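Long-range contacts in putative phosphoglycolate phosphatase (Lactobacillus delbrueckii, PDB 2HI0), which probably hydrolyses 2-phosphoglycolate to glycolate and phosphate, as a phosphatase of the haloacid dehalogenase-like (HAD) family: residues A[6-11]-A[130-135]; A[12-17]-A[186-191]; A[208-213]-A[225-230]. All coordinates share one frame; numbering follows the deposited sequence.

Contact 1: residues A[6-11]-A[130-135]. With NA (sodium ion), chain C.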
ATOM      1  N   ALA A   6      -6.965   2.496 -17.854  1.00  7.77           N
ATOM      2  CA  ALA A   6      -6.231   3.033 -16.697  1.00  9.57           C
ATOM      3  C   ALA A   6      -5.830   1.906 -15.766  1.00 10.15           C
ATOM      4  O   ALA A   6      -6.617   1.015 -15.517  1.00  7.93           O
ATOM      5  CB  ALA A   6      -7.046   4.094 -15.942  1.00 11.27           C
ATOM      6  N   ALA A   7      -4.595   1.966 -15.250  1.00  9.48           N
ATOM      7  CA  ALA A   7      -4.084   0.985 -14.257  1.00  9.78           C
ATOM      8  C   ALA A   7      -3.663   1.810 -13.063  1.00  9.55           C
ATOM      9  O   ALA A   7      -2.845   2.714 -13.185  1.00 10.45           O
ATOM     10  CB  ALA A   7      -2.873   0.156 -14.810  1.00 10.90           C
ATOM     11  N   ILE A   8      -4.294   1.509 -11.935  1.00  7.01           N
ATOM     12  CA  ILE A   8      -4.143   2.238 -10.678  1.00  9.77           C
ATOM     13  C   ILE A   8      -3.445   1.281  -9.716  1.00 10.98           C
ATOM     14  O   ILE A   8      -3.985   0.203  -9.407  1.00 10.21           O
ATOM     15  CB  ILE A   8      -5.501   2.669 -10.126  1.00 11.82           C
ATOM     16  CG1 ILE A   8      -6.283   3.466 -11.152  1.00  8.96           C
ATOM     17  CG2 ILE A   8      -5.304   3.516  -8.861  1.00 10.39           C
ATOM     18  CD1 ILE A   8      -7.762   3.714 -10.664  1.00 14.73           C
ATOM     19  N   PHE A   9      -2.244   1.667  -9.270  1.00 10.17           N
ATOM     20  CA  PHE A   9      -1.375   0.816  -8.467  1.00 10.21           C
ATOM     21  C   PHE A   9      -1.307   1.304  -7.014  1.00 10.84           C
ATOM     22  O   PHE A   9      -1.191   2.510  -6.727  1.00 10.80           O
ATOM     23  CB  PHE A   9       0.065   0.852  -8.969  1.00  9.74           C
ATOM     24  CG  PHE A   9       0.243   0.335 -10.368  1.00  9.84           C
ATOM     25  CD1 PHE A   9      -0.046   1.127 -11.459  1.00 11.68           C
ATOM     26  CD2 PHE A   9       0.632  -0.965 -10.580  1.00  8.50           C
ATOM     27  CE1 PHE A   9       0.120   0.644 -12.734  1.00  8.75           C
ATOM     28  CE2 PHE A   9       0.813  -1.433 -11.882  1.00 12.10           C
ATOM     29  CZ  PHE A   9       0.537  -0.630 -12.930  1.00 11.29           C
ATOM     30  N   ASP A  10      -1.329   0.349  -6.110  1.00 10.47           N
ATOM     31  CA  ASP A  10      -0.800   0.588  -4.740  1.00 10.61           C
ATOM     32  C   ASP A  10       0.742   0.738  -4.835  1.00 10.93           C
ATOM     33  O   ASP A  10       1.356   0.415  -5.863  1.00 11.66           O
ATOM     34  CB  ASP A  10      -1.148  -0.579  -3.833  1.00 14.42           C
ATOM     35  CG  ASP A  10      -0.860  -0.291  -2.369  1.00 17.59           C
ATOM     36  OD1 ASP A  10      -0.938   0.870  -1.907  1.00 17.44           O
ATOM     37  OD2 ASP A  10      -0.514  -1.262  -1.684  1.00 29.49           O
HETATM   38  N   MSE A  11       1.371   1.305  -3.813  1.00  9.72           N
HETATM   39  CA  MSE A  11       2.811   1.544  -3.807  1.00 11.74           C
HETATM   40  C   MSE A  11       3.555   0.423  -3.058  1.00 11.85           C
HETATM   41  O   MSE A  11       4.323  -0.330  -3.697  1.00 10.32           O
HETATM   42  CB  MSE A  11       3.133   2.918  -3.210  1.00 12.36           C
HETATM   43  CG  MSE A  11       4.589   3.159  -3.037  1.00 11.02           C
HETATM   44 SE   MSE A  11       4.973   5.018  -2.792  0.75 12.11          SE
HETATM   45  CE  MSE A  11       5.029   5.719  -4.596  1.00 17.36           C
ATOM     46  N   ALA A 130      -1.600   5.434 -12.605  1.00  9.20           N
ATOM     47  CA  ALA A 130      -1.782   6.176 -11.329  1.00 10.40           C
ATOM     48  C   ALA A 130      -1.311   5.354 -10.146  1.00  8.82           C
ATOM     49  O   ALA A 130      -1.187   4.132 -10.227  1.00  8.26           O
ATOM     50  CB  ALA A 130      -3.254   6.593 -11.152  1.00  8.14           C
ATOM     51  N   VAL A 131      -1.007   6.064  -9.063  1.00  9.73           N
ATOM     52  CA  VAL A 131      -0.688   5.496  -7.750  1.00  9.67           C
ATOM     53  C   VAL A 131      -1.692   6.052  -6.747  1.00 11.63           C
ATOM     54  O   VAL A 131      -1.918   7.250  -6.696  1.00 10.07           O
ATOM     55  CB  VAL A 131       0.713   5.871  -7.269  1.00 10.65           C
ATOM     56  CG1 VAL A 131       0.975   5.295  -5.804  1.00 13.78           C
ATOM     57  CG2 VAL A 131       1.749   5.436  -8.247  1.00 14.44           C
ATOM     58  N   VAL A 132      -2.325   5.155  -6.021  1.00  8.56           N
ATOM     59  CA  VAL A 132      -3.217   5.509  -4.910  1.00  8.73           C
ATOM     60  C   VAL A 132      -2.834   4.578  -3.763  1.00  9.22           C
ATOM     61  O   VAL A 132      -2.980   3.352  -3.843  1.00  8.72           O
ATOM     62  CB  VAL A 132      -4.702   5.415  -5.294  1.00 12.34           C
ATOM     63  CG1 VAL A 132      -5.592   5.696  -4.058  1.00 10.66           C
ATOM     64  CG2 VAL A 132      -5.013   6.374  -6.435  1.00 13.44           C
ATOM     65  N   SER A 133      -2.323   5.159  -2.691  1.00  9.31           N
ATOM     66  CA  SER A 133      -1.624   4.418  -1.613  1.00  9.60           C
ATOM     67  C   SER A 133      -2.046   4.954  -0.226  1.00  9.49           C
ATOM     68  O   SER A 133      -2.290   6.151  -0.053  1.00 10.90           O
ATOM     69  CB  SER A 133      -0.127   4.627  -1.821  1.00 10.48           C
ATOM     70  OG  SER A 133       0.665   4.161  -0.750  1.00 12.38           O
ATOM     71  N   ASN A 134      -2.033   4.068   0.767  1.00  9.40           N
ATOM     72  CA  ASN A 134      -2.237   4.457   2.180  1.00  8.79           C
ATOM     73  C   ASN A 134      -0.954   4.937   2.849  1.00  9.16           C
ATOM     74  O   ASN A 134      -1.009   5.380   3.993  1.00 11.19           O
ATOM     75  CB  ASN A 134      -2.834   3.295   3.043  1.00  8.22           C
ATOM     76  CG  ASN A 134      -4.375   3.230   2.956  1.00  9.52           C
ATOM     77  OD1 ASN A 134      -5.012   4.188   2.490  1.00 11.57           O
ATOM     78  ND2 ASN A 134      -4.946   2.102   3.373  1.00  9.81           N
ATOM     79  N   LYS A 135       0.152   4.959   2.104  1.00 11.23           N
ATOM     80  CA  LYS A 135       1.383   5.626   2.574  1.00 11.60           C
ATOM     81  C   LYS A 135       1.121   7.129   2.699  1.00 10.19           C
ATOM     82  O   LYS A 135       0.423   7.704   1.851  1.00 10.06           O
ATOM     83  CB  LYS A 135       2.525   5.370   1.606  1.00 11.33           C
ATOM     84  CG  LYS A 135       3.836   6.038   2.013  1.00 12.46           C
ATOM     85  CD  LYS A 135       4.976   5.746   0.992  1.00 12.06           C
ATOM     86  CE  LYS A 135       5.291   4.268   0.792  1.00 14.04           C
ATOM     87  NZ  LYS A 135       5.650   3.550   2.055  1.00 12.79           N
TER
HETATM   88 NA    NA C 240       0.466  -2.467  -0.278  1.00 35.31          NA
HETATM   89  O   HOH W   1       1.138   1.666  -0.516  1.00 16.36           O
HETATM   90  O   HOH W   2      -1.906   1.312   0.385  1.00 23.67           O
HETATM   91  O   HOH W   3      -2.071  -2.916   0.504  1.00 22.48           O

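Contact 2: residues A[12-17]-A[186-191]. With NA (sodium ion), chain C.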
ATOM      1  N   ASP A  12       3.326   0.328  -1.737  1.00 11.11           N
ATOM      2  CA  ASP A  12       4.046  -0.625  -0.874  1.00 12.49           C
ATOM      3  C   ASP A  12       3.812  -2.056  -1.302  1.00 10.91           C
ATOM      4  O   ASP A  12       2.663  -2.453  -1.465  1.00 12.67           O
ATOM      5  CB  ASP A  12       3.607  -0.506   0.589  1.00 13.73           C
ATOM      6  CG  ASP A  12       4.045   0.750   1.242  1.00 20.04           C
ATOM      7  OD1 ASP A  12       5.239   0.995   1.387  1.00 16.92           O
ATOM      8  OD2 ASP A  12       3.148   1.509   1.680  1.00 25.65           O
ATOM      9  N   GLY A  13       4.875  -2.814  -1.559  1.00 11.09           N
ATOM     10  CA  GLY A  13       4.701  -4.240  -1.879  1.00 11.38           C
ATOM     11  C   GLY A  13       4.219  -4.519  -3.285  1.00 11.36           C
ATOM     12  O   GLY A  13       4.003  -5.664  -3.663  1.00 12.85           O
ATOM     13  N   THR A  14       4.035  -3.471  -4.078  1.00 10.90           N
ATOM     14  CA  THR A  14       3.419  -3.578  -5.374  1.00 10.48           C
ATOM     15  C   THR A  14       4.380  -3.000  -6.393  1.00 10.60           C
ATOM     16  O   THR A  14       4.930  -3.722  -7.218  1.00 13.58           O
ATOM     17  CB  THR A  14       2.022  -2.899  -5.420  1.00  9.47           C
ATOM     18  OG1 THR A  14       1.194  -3.472  -4.377  1.00 12.56           O
ATOM     19  CG2 THR A  14       1.385  -3.109  -6.727  1.00  8.96           C
ATOM     20  N   ILE A  15       4.613  -1.686  -6.354  1.00 11.16           N
ATOM     21  CA  ILE A  15       5.591  -1.106  -7.270  1.00  9.80           C
ATOM     22  C   ILE A  15       6.958  -0.784  -6.639  1.00  7.68           C
ATOM     23  O   ILE A  15       7.957  -0.789  -7.311  1.00 10.08           O
ATOM     24  CB  ILE A  15       5.038   0.097  -8.038  1.00 10.18           C
ATOM     25  CG1 ILE A  15       4.727   1.290  -7.101  1.00 12.61           C
ATOM     26  CG2 ILE A  15       3.818  -0.343  -8.909  1.00 13.03           C
ATOM     27  CD1 ILE A  15       4.258   2.592  -7.857  1.00 12.12           C
ATOM     28  N   LEU A  16       6.953  -0.566  -5.319  1.00  8.80           N
ATOM     29  CA  LEU A  16       8.147  -0.221  -4.543  1.00  8.72           C
ATOM     30  C   LEU A  16       8.379  -1.225  -3.412  1.00 11.01           C
ATOM     31  O   LEU A  16       7.455  -1.572  -2.669  1.00  9.83           O
ATOM     32  CB  LEU A  16       8.063   1.193  -3.950  1.00 10.50           C
ATOM     33  CG  LEU A  16       8.254   2.317  -4.980  1.00 12.08           C
ATOM     34  CD1 LEU A  16       8.210   3.646  -4.270  1.00 13.95           C
ATOM     35  CD2 LEU A  16       9.582   2.213  -5.733  1.00 14.45           C
ATOM     36  N   ASP A  17       9.646  -1.636  -3.285  1.00 11.60           N
ATOM     37  CA  ASP A  17      10.130  -2.564  -2.279  1.00 12.61           C
ATOM     38  C   ASP A  17      10.491  -1.699  -1.046  1.00  8.72           C
ATOM     39  O   ASP A  17      11.618  -1.194  -0.915  1.00 11.50           O
ATOM     40  CB  ASP A  17      11.336  -3.281  -2.866  1.00 12.03           C
ATOM     41  CG  ASP A  17      11.849  -4.391  -2.019  1.00 15.24           C
ATOM     42  OD1 ASP A  17      11.456  -4.513  -0.837  1.00 11.70           O
ATOM     43  OD2 ASP A  17      12.679  -5.120  -2.604  1.00 18.83           O
ATOM     44  N   VAL A 186      -8.411  -0.814 -13.760  1.00  9.64           N
ATOM     45  CA  VAL A 186      -8.056  -1.947 -12.915  1.00  8.75           C
ATOM     46  C   VAL A 186      -7.151  -1.439 -11.767  1.00 10.06           C
ATOM     47  O   VAL A 186      -6.369  -0.516 -11.941  1.00  9.58           O
ATOM     48  CB  VAL A 186      -7.392  -3.095 -13.742  1.00 10.16           C
ATOM     49  CG1 VAL A 186      -6.076  -2.630 -14.369  1.00  7.54           C
ATOM     50  CG2 VAL A 186      -7.176  -4.363 -12.897  1.00  7.63           C
ATOM     51  N   TYR A 187      -7.349  -2.009 -10.593  1.00  9.29           N
ATOM     52  CA  TYR A 187      -6.551  -1.661  -9.426  1.00  9.05           C
ATOM     53  C   TYR A 187      -5.603  -2.828  -9.183  1.00  8.92           C
ATOM     54  O   TYR A 187      -6.003  -3.984  -9.257  1.00 10.54           O
ATOM     55  CB  TYR A 187      -7.442  -1.416  -8.196  1.00 11.31           C
ATOM     56  CG  TYR A 187      -6.688  -0.698  -7.101  1.00 11.11           C
ATOM     57  CD1 TYR A 187      -6.579   0.693  -7.042  1.00 19.85           C
ATOM     58  CD2 TYR A 187      -5.956  -1.441  -6.196  1.00 15.81           C
ATOM     59  CE1 TYR A 187      -5.788   1.313  -6.058  1.00 19.19           C
ATOM     60  CE2 TYR A 187      -5.185  -0.828  -5.215  1.00 19.26           C
ATOM     61  CZ  TYR A 187      -5.107   0.541  -5.156  1.00 17.79           C
ATOM     62  OH  TYR A 187      -4.296   1.117  -4.176  1.00 18.07           O
ATOM     63  N   ILE A 188      -4.360  -2.530  -8.860  1.00  9.37           N
ATOM     64  CA  ILE A 188      -3.296  -3.549  -8.713  1.00  9.23           C
ATOM     65  C   ILE A 188      -2.707  -3.385  -7.322  1.00 11.32           C
ATOM     66  O   ILE A 188      -2.258  -2.310  -6.954  1.00 10.05           O
ATOM     67  CB  ILE A 188      -2.201  -3.381  -9.731  1.00 10.72           C
ATOM     68  CG1 ILE A 188      -2.752  -3.417 -11.177  1.00  9.75           C
ATOM     69  CG2 ILE A 188      -1.082  -4.436  -9.481  1.00 10.60           C
ATOM     70  CD1 ILE A 188      -2.806  -2.040 -11.794  1.00 12.78           C
ATOM     71  N   GLY A 189      -2.691  -4.457  -6.540  1.00  9.26           N
ATOM     72  CA  GLY A 189      -2.084  -4.344  -5.198  1.00 11.19           C
ATOM     73  C   GLY A 189      -1.747  -5.689  -4.563  1.00 10.43           C
ATOM     74  O   GLY A 189      -2.022  -6.733  -5.148  1.00 10.62           O
ATOM     75  N   ASP A 190      -1.138  -5.654  -3.378  1.00 12.57           N
ATOM     76  CA  ASP A 190      -0.631  -6.858  -2.740  1.00 10.19           C
ATOM     77  C   ASP A 190      -1.398  -7.298  -1.478  1.00 11.20           C
ATOM     78  O   ASP A 190      -0.969  -8.231  -0.814  1.00 11.62           O
ATOM     79  CB  ASP A 190       0.834  -6.625  -2.345  1.00 12.25           C
ATOM     80  CG  ASP A 190       0.981  -5.521  -1.281  1.00 14.49           C
ATOM     81  OD1 ASP A 190       0.215  -4.530  -1.350  1.00 15.43           O
ATOM     82  OD2 ASP A 190       1.830  -5.611  -0.361  1.00 12.54           O
ATOM     83  N   SER A 191      -2.505  -6.637  -1.162  1.00 14.37           N
ATOM     84  CA  SER A 191      -3.191  -6.922   0.088  1.00 13.39           C
ATOM     85  C   SER A 191      -4.706  -7.012  -0.046  1.00 11.58           C
ATOM     86  O   SER A 191      -5.316  -6.689  -1.090  1.00 11.93           O
ATOM     87  CB  SER A 191      -2.823  -5.863   1.122  1.00 15.48           C
ATOM     88  OG  SER A 191      -3.641  -4.707   0.982  1.00 17.43           O
TER
HETATM   89 NA    NA C 240       0.466  -2.467  -0.278  1.00 35.31          NA
HETATM   90  O   HOH W   3      -2.071  -2.916   0.504  1.00 22.48           O

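Contact 3: residues A[208-213]-A[225-230]. With EDO (1,2-ethanediol), chain I.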
ATOM      1  N   VAL A 208      -0.805  -9.056  -6.702  1.00  9.10           N
ATOM      2  CA  VAL A 208       0.588  -9.439  -6.943  1.00  9.34           C
ATOM      3  C   VAL A 208       1.064 -10.246  -5.721  1.00  8.83           C
ATOM      4  O   VAL A 208       0.619 -10.002  -4.605  1.00 11.83           O
ATOM      5  CB  VAL A 208       1.489  -8.189  -7.239  1.00 12.04           C
ATOM      6  CG1 VAL A 208       0.825  -7.381  -8.363  1.00 10.82           C
ATOM      7  CG2 VAL A 208       1.769  -7.314  -5.981  1.00 11.89           C
ATOM      8  N   ASN A 209       1.967 -11.193  -5.948  1.00 10.53           N
ATOM      9  CA  ASN A 209       2.420 -12.088  -4.861  1.00 10.02           C
ATOM     10  C   ASN A 209       3.778 -11.675  -4.255  1.00 11.33           C
ATOM     11  O   ASN A 209       4.336 -12.384  -3.415  1.00 13.71           O
ATOM     12  CB  ASN A 209       2.460 -13.549  -5.344  1.00 15.37           C
ATOM     13  CG  ASN A 209       3.775 -13.900  -6.032  1.00 17.51           C
ATOM     14  OD1 ASN A 209       4.403 -13.069  -6.653  1.00 14.22           O
ATOM     15  ND2 ASN A 209       4.198 -15.151  -5.892  1.00 29.18           N
ATOM     16  N   TRP A 210       4.333 -10.556  -4.715  1.00 10.99           N
ATOM     17  CA  TRP A 210       5.674 -10.161  -4.276  1.00 12.64           C
ATOM     18  C   TRP A 210       5.623  -9.100  -3.176  1.00 11.13           C
ATOM     19  O   TRP A 210       6.687  -8.538  -2.822  1.00 12.53           O
ATOM     20  CB  TRP A 210       6.541  -9.704  -5.454  1.00 14.43           C
ATOM     21  CG  TRP A 210       5.989  -8.607  -6.267  1.00 10.21           C
ATOM     22  CD1 TRP A 210       6.076  -7.281  -6.003  1.00 12.80           C
ATOM     23  CD2 TRP A 210       5.310  -8.737  -7.519  1.00  9.44           C
ATOM     24  NE1 TRP A 210       5.456  -6.558  -6.989  1.00 11.31           N
ATOM     25  CE2 TRP A 210       5.001  -7.432  -7.951  1.00 10.28           C
ATOM     26  CE3 TRP A 210       4.886  -9.831  -8.297  1.00  8.86           C
ATOM     27  CZ2 TRP A 210       4.319  -7.202  -9.146  1.00 11.36           C
ATOM     28  CZ3 TRP A 210       4.280  -9.609  -9.448  1.00  8.34           C
ATOM     29  CH2 TRP A 210       3.961  -8.299  -9.879  1.00 11.01           C
ATOM     30  N   GLY A 211       4.438  -8.887  -2.606  1.00 11.06           N
ATOM     31  CA  GLY A 211       4.256  -7.897  -1.586  1.00 11.60           C
ATOM     32  C   GLY A 211       4.063  -8.439  -0.170  1.00 11.07           C
ATOM     33  O   GLY A 211       4.716  -9.434   0.191  1.00 12.01           O
ATOM     34  N   PHE A 212       3.203  -7.781   0.607  1.00 11.54           N
ATOM     35  CA  PHE A 212       3.152  -8.004   2.032  1.00 11.29           C
ATOM     36  C   PHE A 212       2.255  -9.171   2.471  1.00 12.19           C
ATOM     37  O   PHE A 212       2.346  -9.590   3.648  1.00 13.72           O
ATOM     38  CB  PHE A 212       2.732  -6.747   2.773  1.00 12.19           C
ATOM     39  CG  PHE A 212       3.727  -5.607   2.701  1.00 12.02           C
ATOM     40  CD1 PHE A 212       4.838  -5.626   1.890  1.00 10.58           C
ATOM     41  CD2 PHE A 212       3.500  -4.480   3.478  1.00 11.80           C
ATOM     42  CE1 PHE A 212       5.705  -4.548   1.833  1.00 12.28           C
ATOM     43  CE2 PHE A 212       4.349  -3.414   3.441  1.00 15.79           C
ATOM     44  CZ  PHE A 212       5.460  -3.427   2.647  1.00 13.14           C
ATOM     45  N   ARG A 213       1.378  -9.695   1.583  1.00 10.78           N
ATOM     46  CA  ARG A 213       0.518 -10.842   1.930  1.00  8.10           C
ATOM     47  C   ARG A 213       0.872 -12.044   1.067  1.00 10.47           C
ATOM     48  O   ARG A 213       1.299 -11.926  -0.105  1.00  9.98           O
ATOM     49  CB  ARG A 213      -0.945 -10.489   1.721  1.00  8.35           C
ATOM     50  CG  ARG A 213      -1.507  -9.325   2.537  1.00 11.06           C
ATOM     51  CD  ARG A 213      -1.352  -9.519   4.032  1.00 12.84           C
ATOM     52  NE  ARG A 213      -2.234  -8.694   4.845  1.00 10.64           N
ATOM     53  CZ  ARG A 213      -2.193  -8.641   6.187  1.00 16.36           C
ATOM     54  NH1 ARG A 213      -1.264  -9.318   6.872  1.00 16.66           N
ATOM     55  NH2 ARG A 213      -3.097  -7.904   6.848  1.00 11.53           N
ATOM     56  N   VAL A 225      -7.393 -12.839  -9.662  1.00 14.59           N
ATOM     57  CA  VAL A 225      -6.231 -12.896 -10.554  1.00 14.54           C
ATOM     58  C   VAL A 225      -5.002 -12.560  -9.706  1.00 13.94           C
ATOM     59  O   VAL A 225      -4.924 -11.496  -9.105  1.00 12.76           O
ATOM     60  CB  VAL A 225      -6.341 -11.903 -11.713  1.00 13.62           C
ATOM     61  CG1 VAL A 225      -5.064 -11.937 -12.523  1.00 19.18           C
ATOM     62  CG2 VAL A 225      -7.551 -12.256 -12.603  1.00 15.93           C
ATOM     63  N   ILE A 226      -4.069 -13.510  -9.619  1.00 10.27           N
ATOM     64  CA  ILE A 226      -2.850 -13.305  -8.839  1.00 11.77           C
ATOM     65  C   ILE A 226      -1.680 -13.565  -9.763  1.00 11.62           C
ATOM     66  O   ILE A 226      -1.613 -14.626 -10.392  1.00 13.62           O
ATOM     67  CB  ILE A 226      -2.754 -14.196  -7.559  1.00 12.66           C
ATOM     68  CG1 ILE A 226      -3.965 -13.994  -6.633  1.00 13.88           C
ATOM     69  CG2 ILE A 226      -1.470 -13.880  -6.768  1.00 14.46           C
ATOM     70  CD1 ILE A 226      -4.034 -15.033  -5.485  1.00 11.28           C
ATOM     71  N   VAL A 227      -0.769 -12.608  -9.873  1.00 10.69           N
ATOM     72  CA  VAL A 227       0.359 -12.725 -10.798  1.00 12.41           C
ATOM     73  C   VAL A 227       1.647 -12.744  -9.983  1.00 11.50           C
ATOM     74  O   VAL A 227       1.700 -12.186  -8.880  1.00 12.39           O
ATOM     75  CB  VAL A 227       0.331 -11.565 -11.839  1.00 10.38           C
ATOM     76  CG1 VAL A 227      -0.935 -11.594 -12.715  1.00  9.49           C
ATOM     77  CG2 VAL A 227       0.448 -10.194 -11.157  1.00 11.16           C
ATOM     78  N   ASP A 228       2.703 -13.341 -10.537  1.00 12.50           N
ATOM     79  CA  ASP A 228       3.988 -13.383  -9.805  1.00 15.82           C
ATOM     80  C   ASP A 228       5.209 -12.822 -10.544  1.00 13.99           C
ATOM     81  O   ASP A 228       6.320 -12.886 -10.039  1.00 11.11           O
ATOM     82  CB  ASP A 228       4.269 -14.798  -9.273  1.00 19.59           C
ATOM     83  CG  ASP A 228       4.449 -15.814 -10.352  1.00 22.54           C
ATOM     84  OD1 ASP A 228       4.448 -15.463 -11.551  1.00 23.21           O
ATOM     85  OD2 ASP A 228       4.597 -16.999  -9.966  1.00 36.05           O
ATOM     86  N   THR A 229       5.013 -12.260 -11.729  1.00 13.94           N
ATOM     87  CA  THR A 229       6.053 -11.436 -12.331  1.00 11.22           C
ATOM     88  C   THR A 229       5.468 -10.172 -12.913  1.00 11.61           C
ATOM     89  O   THR A 229       4.281 -10.139 -13.233  1.00 10.02           O
ATOM     90  CB  THR A 229       6.802 -12.184 -13.455  1.00 13.44           C
ATOM     91  OG1 THR A 229       5.931 -12.332 -14.571  1.00 12.18           O
ATOM     92  CG2 THR A 229       7.246 -13.556 -12.998  1.00  8.63           C
ATOM     93  N   ALA A 230       6.320  -9.162 -13.112  1.00 10.46           N
ATOM     94  CA  ALA A 230       5.933  -7.898 -13.793  1.00  8.29           C
ATOM     95  C   ALA A 230       5.438  -8.171 -15.244  1.00 11.74           C
ATOM     96  O   ALA A 230       4.484  -7.521 -15.696  1.00 12.32           O
ATOM     97  CB  ALA A 230       7.101  -6.885 -13.760  1.00 12.24           C
TER
HETATM   98  C1  EDO I 246       8.342  -8.208  -9.324  1.00 22.42           C
HETATM   99  O1  EDO I 246       9.752  -8.113  -9.137  1.00 20.74           O
HETATM  100  C2  EDO I 246       8.150  -9.569  -9.947  1.00 26.52           C
HETATM  101  O2  EDO I 246       8.449  -9.390 -11.333  1.00 22.28           O
HETATM  102  O   HOH W   4       7.014 -13.346  -7.096  1.00 31.93           O

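Contact 1: residues A[6-11]-A[130-135]
I8 CG2 packs 3.8 Å from V132 CG2, the two side chains lying alongside each other and pointing the same way, and on the same face A130 CB lies farther off, 4.3 Å from I8 CG2. Helix 169-178 covers that face, with M170 and T171 against V132. F9 and V131 share the other face, and here the F9 ring turns its edge to the backbone: CD1 is 3.4 Å from A130 O, which lies in the ring plane. The two strands run parallel in the middle of the Rossmann-like HAD core. F9 is gripped through both ends of its backbone, its N donating to A130 O at 2.8 Å and its O accepting from V132 N, while A130 N reaches back to A7 O. Past the strand ends, selenomethionine M11 extends with CG anti to its N and then bends at chi3 (-83°), bringing SE to K135 CE at 3.7 Å, the two side chains crossing at about a right angle. K135 NZ goes on to a salt bridge with D12. S133 OG accepts from K135 N, an ST turn. At the polar edge D10 OD2 binds sodium at 2.1 Å. D10 OD1 is held by K165 and by two donating waters, one also bonded to S133 OG at 2.6 Å, the other accepting from N134 N.

Contact 2: residues A[12-17]-A[186-191]
With chi1 at -56°, T14 sets OG1 on the D190 side, beside its own backbone N, and sends CG2 against I188. D190, with chi1 at 64°, folds its carboxylate back between its N and carbonyl carbon and presents OD1 to the sodium ion. The metal is gripped from both segments: D190 OD1 binds it at 2.3 Å and the backbone D12 O at 2.5 Å. These two oxygens sit only 3.2 Å apart because the cation joins them; D10 OD2 and a water complete the ligands found here. D10, D12 and T14 fit the DxDx(T/V) pattern that follows the first strand of HAD phosphatases, and D190 stands just past the end of strand 185-189, the neighbour of strand 6-9 in the sheet. In such enzymes this site usually takes magnesium, and the first aspartate is the nucleophile. G13 has a positive phi (77°), and its CA passes 3.5 Å from D190 OD2, where a CB would run straight into the carboxylate oxygen. D190 OD2 accepts a hydrogen bond from F212 N. T14 OG1 makes a weak, long bond (3.4 Å) back to D12 O, the same carbonyl that holds the metal. On the apolar side T14 CG2 rests 3.9 Å from I188 CG2 and 3.7 Å from I188 O. A glycine in place of T14, lacking both branches, would probably open a gap beside I188 CG2 and deprive D12 O of its weak hydroxyl partner. D12 turns its own carboxylate away from D190, to K135 and T18.

Contact 3: residues A[208-213]-A[225-230]
V208 and V227 form a parallel bridge, CA to CA 5.1 Å, and just beyond it N209 N donates to V227 O at 3.1 Å, with an angle of 138° at the hydrogen. This is the margin of the Rossmann-like sheet: 226-227 is its outermost strand here, reached from strand 204-208 by a beta-alpha-beta crossover through helix 215-220. V208 CG1 and V227 CG2 meet obliquely at 4.0 Å on one face, and L233 and A236 of helix 230-238 cover V227 there. W210 buries more area here than any other of these residues. Its chi1 of 56° puts the indole between its own N and carbonyl carbon, back over V208, whose CB lies against one face, offset toward the rim. The far end of the ring reaches across: CH2 touches V227 CG2 at 4.2 Å, while CZ3 comes within 3.5 Å of D228 C, which sits at the ring edge. NE1 bonds to T14 O, which should limit rotation of the indole. N209 lays its amide across D228, OD1 against CB, with the amide and carboxylate planes 56° apart; a water donates to both N209 OD1 (2.7 Å) and D228 O. The other indole face carries 1,2-ethanediol, probably from the crystallisation liquor; its C1 lies over the ring, 3.6 Å from W210 CD2, and its O2 accepts from A230 N at 2.8 Å.

Across the parallel sheet the strands run 154-158, 128-133, 6-9, 185-189, 204-208, 226-227. Contact 1 pairs two central strands, contact 2 sets the loop after strand 6-9 against the end of strand 185-189, and contact 3 lies at one margin. Centres of contacts 1 and 2 are about 7 Å apart, those of 2 and 3 about 8 Å, those of 1 and 3 about 15 Å. In the chain, contacts 1 and 2 interleave, and contact 3 follows wholly after both. The helices from 19-32 to 87-103, between strands 6-9 and 128-133, are consistent with a HAD cap. Contacts 1 and 2 share the sodium ion; contact 3 touches contact 2 through F212 and W210, but not contact 1.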